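Local atomic coordinates of LP04448p (Drosophila melanogaster, PDB entry 4QMH), a protein that probably promotes microtubule polymerization as a member of the XMAP215 family, through TOG domains that bind tubulin, the fourth of which is described here. Residues Thr76-Cys81 and Leu119-Ser124; Pro101-Ala106 and Asn123-Lys128; His182-Ile187 and Lys227-Ala232. All blocks are in the same frame, centred on the assembly; numbering follows the deposited sequence.

Interaction 1 of 3, residues Thr76-Cys81 and Leu119-Ser124; sequences TTLAIC and LNCINS
L78 meets C121 twice, once through its backbone and once through its side chain. The carbonyl oxygen, L78 O, lies 3.2 Å from C121 SG. The CB-SG bond of C121 points almost straight at that oxygen, with a CB-SG-O angle of about 175°, so the sulfur arrives end-on. That is unlike the approach of a thiol donor, whose S-H would leave the sulfur at a large angle to this line, and the pair is therefore read as close packing. The L78 side chain adds a flank: with CG anti to its own carbonyl carbon (chi1 -72°), the torsion places the isobutyl group beside the sulfur, with CD2 4.1 Å from C121 SG.

These contacts belong to the helical array of a TOG domain, built from HEAT-type antiparallel helix pairs. Helix 71-88 and helix 112-129 pack side by side here, although helix 96-106 lies between them in sequence; F103 of that helix touches L78, C81 and C121.

One turn on from L78, C81 presents its methylene rather than its sulfur, with CB 4.0 Å from C121 SG. The C81 thiol is turned to another side, and the two sulfurs, C81 SG and C121 SG, stay about 5.4 Å apart, far too distant for a disulfide. C81 and C121 also bring the backbones closest, their CA atoms being 6.8 Å apart.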
ATOM      1  N   THR A  76     -15.948   0.864  -5.284  1.00  8.82           N
ATOM      2  CA  THR A  76     -16.411   2.224  -5.050  1.00 11.24           C
ATOM      3  C   THR A  76     -15.555   2.884  -3.975  1.00  9.59           C
ATOM      4  O   THR A  76     -15.201   4.071  -4.074  1.00 11.16           O
ATOM      5  CB  THR A  76     -17.898   2.247  -4.638  1.00 11.89           C
ATOM      6  OG1 THR A  76     -18.691   1.751  -5.727  1.00 14.78           O
ATOM      7  CG2 THR A  76     -18.348   3.677  -4.310  1.00 12.15           C
ATOM      8  N   THR A  77     -15.216   2.114  -2.948  1.00  7.35           N
ATOM      9  CA  THR A  77     -14.419   2.628  -1.841  1.00  8.05           C
ATOM     10  C   THR A  77     -13.015   3.036  -2.301  1.00  9.64           C
ATOM     11  O   THR A  77     -12.479   4.046  -1.844  1.00  8.23           O
ATOM     12  CB  THR A  77     -14.378   1.629  -0.655  1.00  7.32           C
ATOM     13  OG1 THR A  77     -15.718   1.325  -0.241  1.00  7.92           O
ATOM     14  CG2 THR A  77     -13.599   2.183   0.511  1.00  9.57           C
ATOM     15  N   LEU A  78     -12.414   2.278  -3.221  1.00  8.92           N
ATOM     16  CA  LEU A  78     -11.119   2.682  -3.765  1.00  7.70           C
ATOM     17  C   LEU A  78     -11.228   4.049  -4.437  1.00  9.14           C
ATOM     18  O   LEU A  78     -10.385   4.919  -4.218  1.00  9.36           O
ATOM     19  CB  LEU A  78     -10.570   1.644  -4.747  1.00  9.51           C
ATOM     20  CG  LEU A  78     -10.082   0.336  -4.121  1.00 13.70           C
ATOM     21  CD1 LEU A  78      -9.991  -0.747  -5.198  1.00 13.32           C
ATOM     22  CD2 LEU A  78      -8.736   0.517  -3.394  1.00 10.95           C
ATOM     23  N   ALA A  79     -12.277   4.232  -5.239  1.00 10.51           N
ATOM     24  CA  ALA A  79     -12.526   5.512  -5.901  1.00 11.25           C
ATOM     25  C   ALA A  79     -12.670   6.625  -4.875  1.00 10.63           C
ATOM     26  O   ALA A  79     -12.124   7.716  -5.048  1.00 10.92           O
ATOM     27  CB  ALA A  79     -13.777   5.427  -6.780  1.00 12.94           C
ATOM     28  N   ILE A  80     -13.418   6.364  -3.807  1.00  9.24           N
ATOM     29  CA  ILE A  80     -13.579   7.375  -2.759  1.00  8.65           C
ATOM     30  C   ILE A  80     -12.269   7.718  -2.061  1.00 11.84           C
ATOM     31  O   ILE A  80     -12.006   8.883  -1.750  1.00 10.69           O
ATOM     32  CB  ILE A  80     -14.628   6.947  -1.723  1.00 12.76           C
ATOM     33  CG1 ILE A  80     -16.026   7.052  -2.333  1.00 22.05           C
ATOM     34  CG2 ILE A  80     -14.534   7.822  -0.480  1.00 10.70           C
ATOM     35  CD1 ILE A  80     -17.095   6.367  -1.513  1.00 23.84           C
ATOM     36  N   CYS A  81     -11.432   6.713  -1.824  1.00  9.05           N
ATOM     37  CA  CYS A  81     -10.153   6.974  -1.176  1.00  7.94           C
ATOM     38  C   CYS A  81      -9.249   7.818  -2.067  1.00 11.39           C
ATOM     39  O   CYS A  81      -8.498   8.646  -1.572  1.00 10.37           O
ATOM     40  CB  CYS A  81      -9.457   5.673  -0.770  1.00  9.58           C
ATOM     41  SG  CYS A  81     -10.256   4.856   0.608  1.00 10.47           S
ATOM     42  N   LEU A 119      -3.456   0.292  -7.037  1.00  8.23           N
ATOM     43  CA  LEU A 119      -2.146   0.896  -7.294  1.00 10.03           C
ATOM     44  C   LEU A 119      -2.245   2.417  -7.364  1.00  9.54           C
ATOM     45  O   LEU A 119      -1.371   3.126  -6.879  1.00 13.75           O
ATOM     46  CB  LEU A 119      -1.553   0.356  -8.596  1.00 13.89           C
ATOM     47  CG  LEU A 119      -0.851  -0.990  -8.525  1.00 22.57           C
ATOM     48  CD1 LEU A 119      -0.417  -1.436  -9.914  1.00 27.74           C
ATOM     49  CD2 LEU A 119       0.356  -0.912  -7.579  1.00 25.39           C
ATOM     50  N   ASN A 120      -3.319   2.909  -7.967  1.00 14.85           N
ATOM     51  CA  ASN A 120      -3.523   4.346  -8.113  1.00 12.89           C
ATOM     52  C   ASN A 120      -3.736   5.035  -6.777  1.00 13.04           C
ATOM     53  O   ASN A 120      -3.248   6.140  -6.555  1.00 17.70           O
ATOM     54  CB  ASN A 120      -4.717   4.617  -9.023  1.00 15.13           C
ATOM     55  CG  ASN A 120      -4.440   4.253 -10.463  1.00 22.13           C
ATOM     56  OD1 ASN A 120      -3.297   4.300 -10.919  1.00 30.75           O
ATOM     57  ND2 ASN A 120      -5.488   3.894 -11.193  1.00 29.75           N
ATOM     58  N   CYS A 121      -4.484   4.384  -5.892  1.00 10.57           N
ATOM     59  CA  CYS A 121      -4.639   4.877  -4.532  1.00 12.56           C
ATOM     60  C   CYS A 121      -3.298   4.940  -3.842  1.00 11.90           C
ATOM     61  O   CYS A 121      -2.964   5.934  -3.206  1.00 13.73           O
ATOM     62  CB  CYS A 121      -5.536   3.961  -3.712  1.00 15.90           C
ATOM     63  SG  CYS A 121      -7.265   4.360  -3.809  1.00 16.53           S
ATOM     64  N   ILE A 122      -2.544   3.848  -3.923  1.00  9.36           N
ATOM     65  CA  ILE A 122      -1.263   3.802  -3.260  1.00  8.33           C
ATOM     66  C   ILE A 122      -0.384   4.939  -3.749  1.00  9.57           C
ATOM     67  O   ILE A 122       0.161   5.692  -2.954  1.00 12.10           O
ATOM     68  CB  ILE A 122      -0.547   2.452  -3.479  1.00  9.76           C
ATOM     69  CG1 ILE A 122      -1.302   1.340  -2.738  1.00  9.97           C
ATOM     70  CG2 ILE A 122       0.889   2.550  -2.974  1.00  9.00           C
ATOM     71  CD1 ILE A 122      -0.866  -0.090  -3.098  1.00  7.64           C
ATOM     72  N   ASN A 123      -0.270   5.074  -5.063  1.00 12.23           N
ATOM     73  CA  ASN A 123       0.626   6.085  -5.610  1.00 11.04           C
ATOM     74  C   ASN A 123       0.121   7.511  -5.392  1.00 13.79           C
ATOM     75  O   ASN A 123       0.919   8.434  -5.253  1.00 16.55           O
ATOM     76  CB  ASN A 123       0.941   5.793  -7.080  1.00 13.19           C
ATOM     77  CG  ASN A 123       1.866   4.600  -7.238  1.00 14.51           C
ATOM     78  OD1 ASN A 123       2.749   4.377  -6.410  1.00 15.27           O
ATOM     79  ND2 ASN A 123       1.654   3.815  -8.287  1.00 15.61           N
ATOM     80  N   SER A 124      -1.197   7.683  -5.343  1.00 15.89           N
ATOM     81  CA  SER A 124      -1.750   8.990  -5.001  1.00 15.03           C
ATOM     82  C   SER A 124      -1.414   9.385  -3.571  1.00 14.20           C
ATOM     83  O   SER A 124      -0.966  10.512  -3.317  1.00 15.06           O
ATOM     84  CB  SER A 124      -3.259   9.041  -5.213  1.00 14.35           C
ATOM     85  OG  SER A 124      -3.732  10.335  -4.860  1.00 17.98           O
TER

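Interaction 2 of 3, residues Pro101-Ala106 and Asn123-Lys128; sequences PGFLHA and NSFGEK
F103 and F125 join two helical segments whose backbones stand well apart: the nearest CA atoms, those of F103 and N123, are 10.3 Å from each other. Segment 101-106 is helical but kinked at its start, where the N atoms of P101 and G102 make no bond to the preceding turn; regular bonding is evident again at H105 N, which donates to P101 O. Segment 123-128 lies near the C-terminal end of helix 112-129. In the HEAT-type solenoid of a TOG domain, this is a meeting of successive helices, 96-106 and 112-129, across the buried layer, and two long aromatic side chains span the separation.

The rings form a T-shaped, edge-to-face pair, with centroids 5.3 Å apart and planes inclined at 62°, so the T is tilted. F103 supplies the edge and F125 the face. Having CG anti to its carbonyl carbon (chi1 -61°), F103 extends toward helix 112-129 and leads with CE2 and CZ. CE2 sits 3.7 Å above the F125 ring plane, displaced from the centre toward the rim. Beyond this pair, F125 also packs on A85 of helix 71-88 and on C92 and F134 in loops, which embeds it in the core. Replacing F125 with an alanine would probably leave the CE2-CZ edge of F103 without its aromatic face and open a gap between the two helices. The rim over which F103 lies is the CD1-CE1 side: F103 CE2 is 3.8 Å from F125 CD1, and F103 CZ is 3.8 Å from F125 CE1.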
ATOM      1  N   PRO A 101      -3.212  -0.942   4.318  1.00  7.54           N
ATOM      2  CA  PRO A 101      -3.397  -2.401   4.305  1.00 10.02           C
ATOM      3  C   PRO A 101      -4.515  -2.841   3.362  1.00  9.48           C
ATOM      4  O   PRO A 101      -4.388  -3.883   2.698  1.00  8.28           O
ATOM      5  CB  PRO A 101      -3.758  -2.716   5.753  1.00  8.47           C
ATOM      6  CG  PRO A 101      -2.996  -1.653   6.542  1.00  9.03           C
ATOM      7  CD  PRO A 101      -3.148  -0.405   5.692  1.00  9.01           C
ATOM      8  N   GLY A 102      -5.583  -2.046   3.288  1.00  6.88           N
ATOM      9  CA  GLY A 102      -6.696  -2.361   2.404  1.00  6.92           C
ATOM     10  C   GLY A 102      -6.331  -2.201   0.935  1.00  5.41           C
ATOM     11  O   GLY A 102      -6.737  -2.997   0.097  1.00  6.46           O
ATOM     12  N   PHE A 103      -5.571  -1.157   0.615  1.00  6.26           N
ATOM     13  CA  PHE A 103      -5.056  -0.984  -0.737  1.00  5.38           C
ATOM     14  C   PHE A 103      -4.193  -2.176  -1.129  1.00  7.82           C
ATOM     15  O   PHE A 103      -4.294  -2.702  -2.239  1.00  7.01           O
ATOM     16  CB  PHE A 103      -4.181   0.271  -0.848  1.00  5.02           C
ATOM     17  CG  PHE A 103      -4.880   1.558  -0.536  1.00  6.00           C
ATOM     18  CD1 PHE A 103      -6.262   1.662  -0.538  1.00  8.79           C
ATOM     19  CD2 PHE A 103      -4.124   2.680  -0.239  1.00  7.35           C
ATOM     20  CE1 PHE A 103      -6.877   2.870  -0.247  1.00  9.18           C
ATOM     21  CE2 PHE A 103      -4.730   3.902   0.049  1.00 10.78           C
ATOM     22  CZ  PHE A 103      -6.115   3.992   0.049  1.00  6.38           C
ATOM     23  N   LEU A 104      -3.324  -2.597  -0.217  1.00  7.99           N
ATOM     24  CA  LEU A 104      -2.424  -3.697  -0.521  1.00 11.94           C
ATOM     25  C   LEU A 104      -3.230  -4.956  -0.768  1.00 11.15           C
ATOM     26  O   LEU A 104      -2.915  -5.751  -1.652  1.00 11.00           O
ATOM     27  CB  LEU A 104      -1.438  -3.925   0.626  1.00  7.06           C
ATOM     28  CG  LEU A 104      -0.331  -2.886   0.820  1.00  9.27           C
ATOM     29  CD1 LEU A 104       0.450  -3.206   2.089  1.00 10.52           C
ATOM     30  CD2 LEU A 104       0.581  -2.823  -0.412  1.00 14.43           C
ATOM     31  N   HIS A 105      -4.265  -5.155   0.033  1.00  8.08           N
ATOM     32  CA  HIS A 105      -5.046  -6.356  -0.109  1.00  8.01           C
ATOM     33  C   HIS A 105      -5.754  -6.402  -1.465  1.00  9.72           C
ATOM     34  O   HIS A 105      -5.874  -7.468  -2.071  1.00 13.32           O
ATOM     35  CB  HIS A 105      -6.045  -6.493   1.029  1.00  9.28           C
ATOM     36  CG  HIS A 105      -6.671  -7.843   1.089  1.00 12.58           C
ATOM     37  ND1 HIS A 105      -5.987  -8.961   1.519  1.00 15.41           N
ATOM     38  CD2 HIS A 105      -7.904  -8.265   0.729  1.00 13.69           C
ATOM     39  CE1 HIS A 105      -6.787 -10.011   1.442  1.00 11.98           C
ATOM     40  NE2 HIS A 105      -7.951  -9.616   0.962  1.00 16.42           N
ATOM     41  N   ALA A 106      -6.191  -5.243  -1.957  1.00  8.77           N
ATOM     42  CA  ALA A 106      -6.867  -5.188  -3.250  1.00  6.46           C
ATOM     43  C   ALA A 106      -5.907  -5.448  -4.410  1.00  6.41           C
ATOM     44  O   ALA A 106      -6.347  -5.730  -5.524  1.00  8.21           O
ATOM     45  CB  ALA A 106      -7.565  -3.826  -3.436  1.00  8.26           C
ATOM     46  N   ASN A 123      -0.270   5.074  -5.063  1.00 12.23           N
ATOM     47  CA  ASN A 123       0.626   6.085  -5.610  1.00 11.04           C
ATOM     48  C   ASN A 123       0.121   7.511  -5.392  1.00 13.79           C
ATOM     49  O   ASN A 123       0.919   8.434  -5.253  1.00 16.55           O
ATOM     50  CB  ASN A 123       0.941   5.793  -7.080  1.00 13.19           C
ATOM     51  CG  ASN A 123       1.866   4.600  -7.238  1.00 14.51           C
ATOM     52  OD1 ASN A 123       2.749   4.377  -6.410  1.00 15.27           O
ATOM     53  ND2 ASN A 123       1.654   3.815  -8.287  1.00 15.61           N
ATOM     54  N   SER A 124      -1.197   7.683  -5.343  1.00 15.89           N
ATOM     55  CA  SER A 124      -1.750   8.990  -5.001  1.00 15.03           C
ATOM     56  C   SER A 124      -1.414   9.385  -3.571  1.00 14.20           C
ATOM     57  O   SER A 124      -0.966  10.512  -3.317  1.00 15.06           O
ATOM     58  CB  SER A 124      -3.259   9.041  -5.213  1.00 14.35           C
ATOM     59  OG  SER A 124      -3.732  10.335  -4.860  1.00 17.98           O
ATOM     60  N   PHE A 125      -1.630   8.472  -2.627  1.00  7.46           N
ATOM     61  CA  PHE A 125      -1.260   8.742  -1.249  1.00  9.45           C
ATOM     62  C   PHE A 125       0.244   8.969  -1.140  1.00 17.04           C
ATOM     63  O   PHE A 125       0.692   9.839  -0.398  1.00 13.93           O
ATOM     64  CB  PHE A 125      -1.703   7.602  -0.324  1.00 11.16           C
ATOM     65  CG  PHE A 125      -3.124   7.739   0.171  1.00  9.53           C
ATOM     66  CD1 PHE A 125      -4.201   7.545  -0.686  1.00  8.02           C
ATOM     67  CD2 PHE A 125      -3.376   8.079   1.495  1.00  9.23           C
ATOM     68  CE1 PHE A 125      -5.505   7.682  -0.225  1.00  5.95           C
ATOM     69  CE2 PHE A 125      -4.676   8.213   1.962  1.00 10.79           C
ATOM     70  CZ  PHE A 125      -5.739   8.017   1.095  1.00  9.72           C
ATOM     71  N   GLY A 126       1.022   8.193  -1.888  1.00 14.42           N
ATOM     72  CA  GLY A 126       2.472   8.316  -1.822  1.00 16.31           C
ATOM     73  C   GLY A 126       2.951   9.687  -2.266  1.00 18.18           C
ATOM     74  O   GLY A 126       3.747  10.339  -1.588  1.00 20.27           O
ATOM     75  N   GLU A 127       2.456  10.127  -3.411  1.00 12.47           N
ATOM     76  CA  GLU A 127       2.817  11.430  -3.953  1.00 20.43           C
ATOM     77  C   GLU A 127       2.376  12.590  -3.065  1.00 21.57           C
ATOM     78  O   GLU A 127       3.115  13.553  -2.876  1.00 18.91           O
ATOM     79  CB  GLU A 127       2.213  11.605  -5.342  1.00 16.84           C
ATOM     80  CG  GLU A 127       2.712  10.595  -6.375  1.00 25.29           C
ATOM     81  CD  GLU A 127       4.219  10.634  -6.571  1.00 42.01           C
ATOM     82  OE1 GLU A 127       4.866  11.599  -6.108  1.00 53.88           O
ATOM     83  OE2 GLU A 127       4.759   9.693  -7.194  1.00 45.37           O
ATOM     84  N   LYS A 128       1.169  12.494  -2.522  1.00 19.77           N
ATOM     85  CA  LYS A 128       0.586  13.603  -1.779  1.00 18.13           C
ATOM     86  C   LYS A 128       1.072  13.682  -0.339  1.00 21.98           C
ATOM     87  O   LYS A 128       1.372  14.766   0.166  1.00 26.15           O
ATOM     88  CB  LYS A 128      -0.938  13.512  -1.829  1.00 15.01           C
ATOM     89  CG  LYS A 128      -1.478  13.693  -3.222  1.00 21.81           C
ATOM     90  CD  LYS A 128      -2.960  13.410  -3.291  1.00 22.46           C
ATOM     91  CE  LYS A 128      -3.500  13.701  -4.676  1.00 23.24           C
ATOM     92  NZ  LYS A 128      -2.857  12.855  -5.715  1.00 25.97           N
TER

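Interaction 3 of 3, residues His182-Ile187 and Lys227-Ala232; sequences HLYAHI and KDILAA
I229 lays its CG2 methyl over one face of the Y184 ring, 3.6 Å from the centroid and 15° off the ring normal, which meets the geometry of a CH-pi contact. The methyl is shifted slightly toward one side of the ring, and its shortest separation is 3.5 Å, from I229 CG2 to Y184 CD1. The other branch reaches back along the tyrosine: I229 CD1 lies 3.8 Å from Y184 CB and also passes near the Y184 carbonyl oxygen. This division follows from the isoleucine torsion (chi1 -62°), which sets CG1 anti to the carbonyl carbon and CG2 anti to the backbone N.

Both residues belong to the C-terminal part of the TOG domain's helical solenoid, where helix 226-236 packs against helix 173-186. Between them in sequence come helices 192-209 and 211-221, and the latter supplies L218, which touches both Y184 and I229. The same helix fixes the far end of the ring, since Y184 OH is hydrogen-bonded to the backbone oxygen of M214; the phenol is thus held at its tip while the methyl presses on its face.

The backbones come nearest at Y184 and I229, with CA atoms 6.3 Å apart. Farther along, I187 points toward the partner helix, and its CD1 stands 4.1 Å from A232 CB, a methyl-to-methyl contact; I187 also touches V202 of helix 192-209.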
ATOM      1  N   HIS A 182      11.001 -12.607   2.654  1.00 10.69           N
ATOM      2  CA  HIS A 182      10.033 -12.836   1.584  1.00  8.70           C
ATOM      3  C   HIS A 182      10.734 -12.684   0.243  1.00 12.57           C
ATOM      4  O   HIS A 182      10.467 -13.430  -0.687  1.00 11.89           O
ATOM      5  CB  HIS A 182       8.856 -11.881   1.718  1.00  7.53           C
ATOM      6  CG  HIS A 182       8.243 -11.905   3.079  1.00 15.64           C
ATOM      7  ND1 HIS A 182       7.551 -12.996   3.559  1.00 24.51           N
ATOM      8  CD2 HIS A 182       8.247 -10.991   4.077  1.00 16.90           C
ATOM      9  CE1 HIS A 182       7.141 -12.744   4.791  1.00 24.67           C
ATOM     10  NE2 HIS A 182       7.550 -11.535   5.129  1.00 23.13           N
ATOM     11  N   LEU A 183      11.663 -11.740   0.156  1.00  9.40           N
ATOM     12  CA  LEU A 183      12.439 -11.592  -1.063  1.00  7.36           C
ATOM     13  C   LEU A 183      13.187 -12.896  -1.348  1.00 10.46           C
ATOM     14  O   LEU A 183      13.196 -13.388  -2.478  1.00 10.72           O
ATOM     15  CB  LEU A 183      13.441 -10.457  -0.901  1.00  7.15           C
ATOM     16  CG  LEU A 183      14.356 -10.220  -2.100  1.00  6.36           C
ATOM     17  CD1 LEU A 183      13.563  -9.666  -3.251  1.00  9.12           C
ATOM     18  CD2 LEU A 183      15.440  -9.241  -1.688  1.00  8.45           C
ATOM     19  N   TYR A 184      13.824 -13.456  -0.320  1.00 10.06           N
ATOM     20  CA  TYR A 184      14.654 -14.646  -0.515  1.00 11.42           C
ATOM     21  C   TYR A 184      13.833 -15.879  -0.899  1.00 15.65           C
ATOM     22  O   TYR A 184      14.305 -16.757  -1.626  1.00 16.00           O
ATOM     23  CB  TYR A 184      15.517 -14.919   0.721  1.00  9.56           C
ATOM     24  CG  TYR A 184      16.626 -13.903   0.920  1.00 10.17           C
ATOM     25  CD1 TYR A 184      16.876 -12.923  -0.036  1.00  9.85           C
ATOM     26  CD2 TYR A 184      17.440 -13.941   2.050  1.00 10.53           C
ATOM     27  CE1 TYR A 184      17.892 -11.996   0.135  1.00  9.98           C
ATOM     28  CE2 TYR A 184      18.465 -13.014   2.229  1.00  9.50           C
ATOM     29  CZ  TYR A 184      18.679 -12.048   1.264  1.00  9.31           C
ATOM     30  OH  TYR A 184      19.686 -11.121   1.427  1.00 13.19           O
ATOM     31  N   ALA A 185      12.595 -15.943  -0.428  1.00 13.10           N
ATOM     32  CA  ALA A 185      11.710 -17.024  -0.850  1.00 10.43           C
ATOM     33  C   ALA A 185      11.185 -16.790  -2.265  1.00 15.39           C
ATOM     34  O   ALA A 185      11.155 -17.710  -3.084  1.00 16.33           O
ATOM     35  CB  ALA A 185      10.560 -17.164   0.108  1.00  9.54           C
ATOM     36  N   HIS A 186      10.771 -15.558  -2.546  1.00 12.09           N
ATOM     37  CA  HIS A 186      10.065 -15.269  -3.795  1.00 10.67           C
ATOM     38  C   HIS A 186      10.967 -15.189  -5.025  1.00 16.32           C
ATOM     39  O   HIS A 186      10.492 -15.357  -6.144  1.00 15.46           O
ATOM     40  CB  HIS A 186       9.181 -14.022  -3.647  1.00 10.60           C
ATOM     41  CG  HIS A 186       8.132 -14.163  -2.591  1.00 10.04           C
ATOM     42  ND1 HIS A 186       7.394 -13.097  -2.117  1.00 10.45           N
ATOM     43  CD2 HIS A 186       7.704 -15.248  -1.904  1.00  8.91           C
ATOM     44  CE1 HIS A 186       6.563 -13.521  -1.185  1.00 10.59           C
ATOM     45  NE2 HIS A 186       6.735 -14.825  -1.033  1.00 11.27           N
ATOM     46  N   ILE A 187      12.257 -14.936  -4.814  1.00 12.65           N
ATOM     47  CA  ILE A 187      13.244 -15.064  -5.870  1.00 17.60           C
ATOM     48  C   ILE A 187      13.165 -16.458  -6.469  1.00 16.89           C
ATOM     49  O   ILE A 187      13.497 -16.659  -7.633  1.00 21.23           O
ATOM     50  CB  ILE A 187      14.662 -14.841  -5.314  1.00 21.52           C
ATOM     51  CG1 ILE A 187      14.955 -13.348  -5.222  1.00 22.38           C
ATOM     52  CG2 ILE A 187      15.704 -15.532  -6.181  1.00 32.44           C
ATOM     53  CD1 ILE A 187      16.214 -13.061  -4.456  1.00 22.79           C
ATOM     54  N   LYS A 227      22.637 -20.600  -2.946  1.00 19.42           N
ATOM     55  CA  LYS A 227      23.456 -20.292  -4.121  1.00 18.72           C
ATOM     56  C   LYS A 227      22.764 -19.335  -5.081  1.00 14.86           C
ATOM     57  O   LYS A 227      23.394 -18.423  -5.623  1.00 17.59           O
ATOM     58  CB  LYS A 227      23.853 -21.574  -4.863  1.00 18.77           C
ATOM     59  CG  LYS A 227      24.874 -22.416  -4.127  1.00 32.22           C
ATOM     60  CD  LYS A 227      25.344 -23.576  -4.998  1.00 41.46           C
ATOM     61  CE  LYS A 227      26.519 -24.306  -4.361  1.00 49.36           C
ATOM     62  NZ  LYS A 227      27.073 -25.361  -5.260  1.00 55.28           N
ATOM     63  N   ASP A 228      21.469 -19.541  -5.294  1.00 14.40           N
ATOM     64  CA  ASP A 228      20.698 -18.660  -6.159  1.00 14.42           C
ATOM     65  C   ASP A 228      20.441 -17.292  -5.534  1.00 14.89           C
ATOM     66  O   ASP A 228      20.458 -16.280  -6.231  1.00 15.01           O
ATOM     67  CB  ASP A 228      19.399 -19.340  -6.571  1.00 15.84           C
ATOM     68  CG  ASP A 228      19.651 -20.635  -7.319  1.00 26.45           C
ATOM     69  OD1 ASP A 228      20.210 -20.566  -8.434  1.00 25.30           O
ATOM     70  OD2 ASP A 228      19.320 -21.715  -6.788  1.00 27.78           O
ATOM     71  N   ILE A 229      20.216 -17.257  -4.224  1.00 12.57           N
ATOM     72  CA  ILE A 229      20.027 -15.980  -3.539  1.00 13.16           C
ATOM     73  C   ILE A 229      21.320 -15.168  -3.594  1.00 15.06           C
ATOM     74  O   ILE A 229      21.310 -13.975  -3.920  1.00 11.79           O
ATOM     75  CB  ILE A 229      19.557 -16.181  -2.082  1.00 10.20           C
ATOM     76  CG1 ILE A 229      18.197 -16.893  -2.067  1.00 14.74           C
ATOM     77  CG2 ILE A 229      19.467 -14.844  -1.353  1.00 11.61           C
ATOM     78  CD1 ILE A 229      17.857 -17.529  -0.737  1.00 17.04           C
ATOM     79  N   LEU A 230      22.441 -15.821  -3.311  1.00 14.04           N
ATOM     80  CA  LEU A 230      23.727 -15.136  -3.362  1.00 10.68           C
ATOM     81  C   LEU A 230      24.007 -14.647  -4.783  1.00 12.00           C
ATOM     82  O   LEU A 230      24.494 -13.529  -4.980  1.00 11.61           O
ATOM     83  CB  LEU A 230      24.856 -16.033  -2.861  1.00 10.44           C
ATOM     84  CG  LEU A 230      26.239 -15.380  -2.906  1.00 10.16           C
ATOM     85  CD1 LEU A 230      26.264 -14.099  -2.077  1.00 13.36           C
ATOM     86  CD2 LEU A 230      27.282 -16.369  -2.437  1.00 16.05           C
ATOM     87  N   ALA A 231      23.673 -15.467  -5.771  1.00 11.33           N
ATOM     88  CA  ALA A 231      23.856 -15.061  -7.163  1.00 14.48           C
ATOM     89  C   ALA A 231      23.095 -13.777  -7.461  1.00 11.47           C
ATOM     90  O   ALA A 231      23.616 -12.884  -8.128  1.00 12.74           O
ATOM     91  CB  ALA A 231      23.420 -16.179  -8.114  1.00 15.25           C
ATOM     92  N   ALA A 232      21.861 -13.686  -6.964  1.00 12.12           N
ATOM     93  CA  ALA A 232      21.041 -12.483  -7.136  1.00  9.69           C
ATOM     94  C   ALA A 232      21.668 -11.265  -6.460  1.00  9.46           C
ATOM     95  O   ALA A 232      21.680 -10.169  -7.018  1.00 11.33           O
ATOM     96  CB  ALA A 232      19.637 -12.722  -6.602  1.00 11.11           C
TER

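Interactions 1 and 2 form one continuous piece of core: their centres are 6 Å apart and both draw on helix 112-129, sharing N123 and S124. F103 of interaction 2 is one joint: its CZ lies 3.8 Å from C121 CB and from C81 CB of interaction 1, and its CB 3.6 Å from I122 CG1. A second joint is F125, whose CE1 is 3.4 Å from C81 O. Interaction 3 is separate, about 32 Å from interaction 1 and 27 Å from interaction 2 between centres, with nearest atoms about 15 and 11 Å away. It lies across the chain's centre from interaction 1, about 23 Å from that centre; the others lie closer.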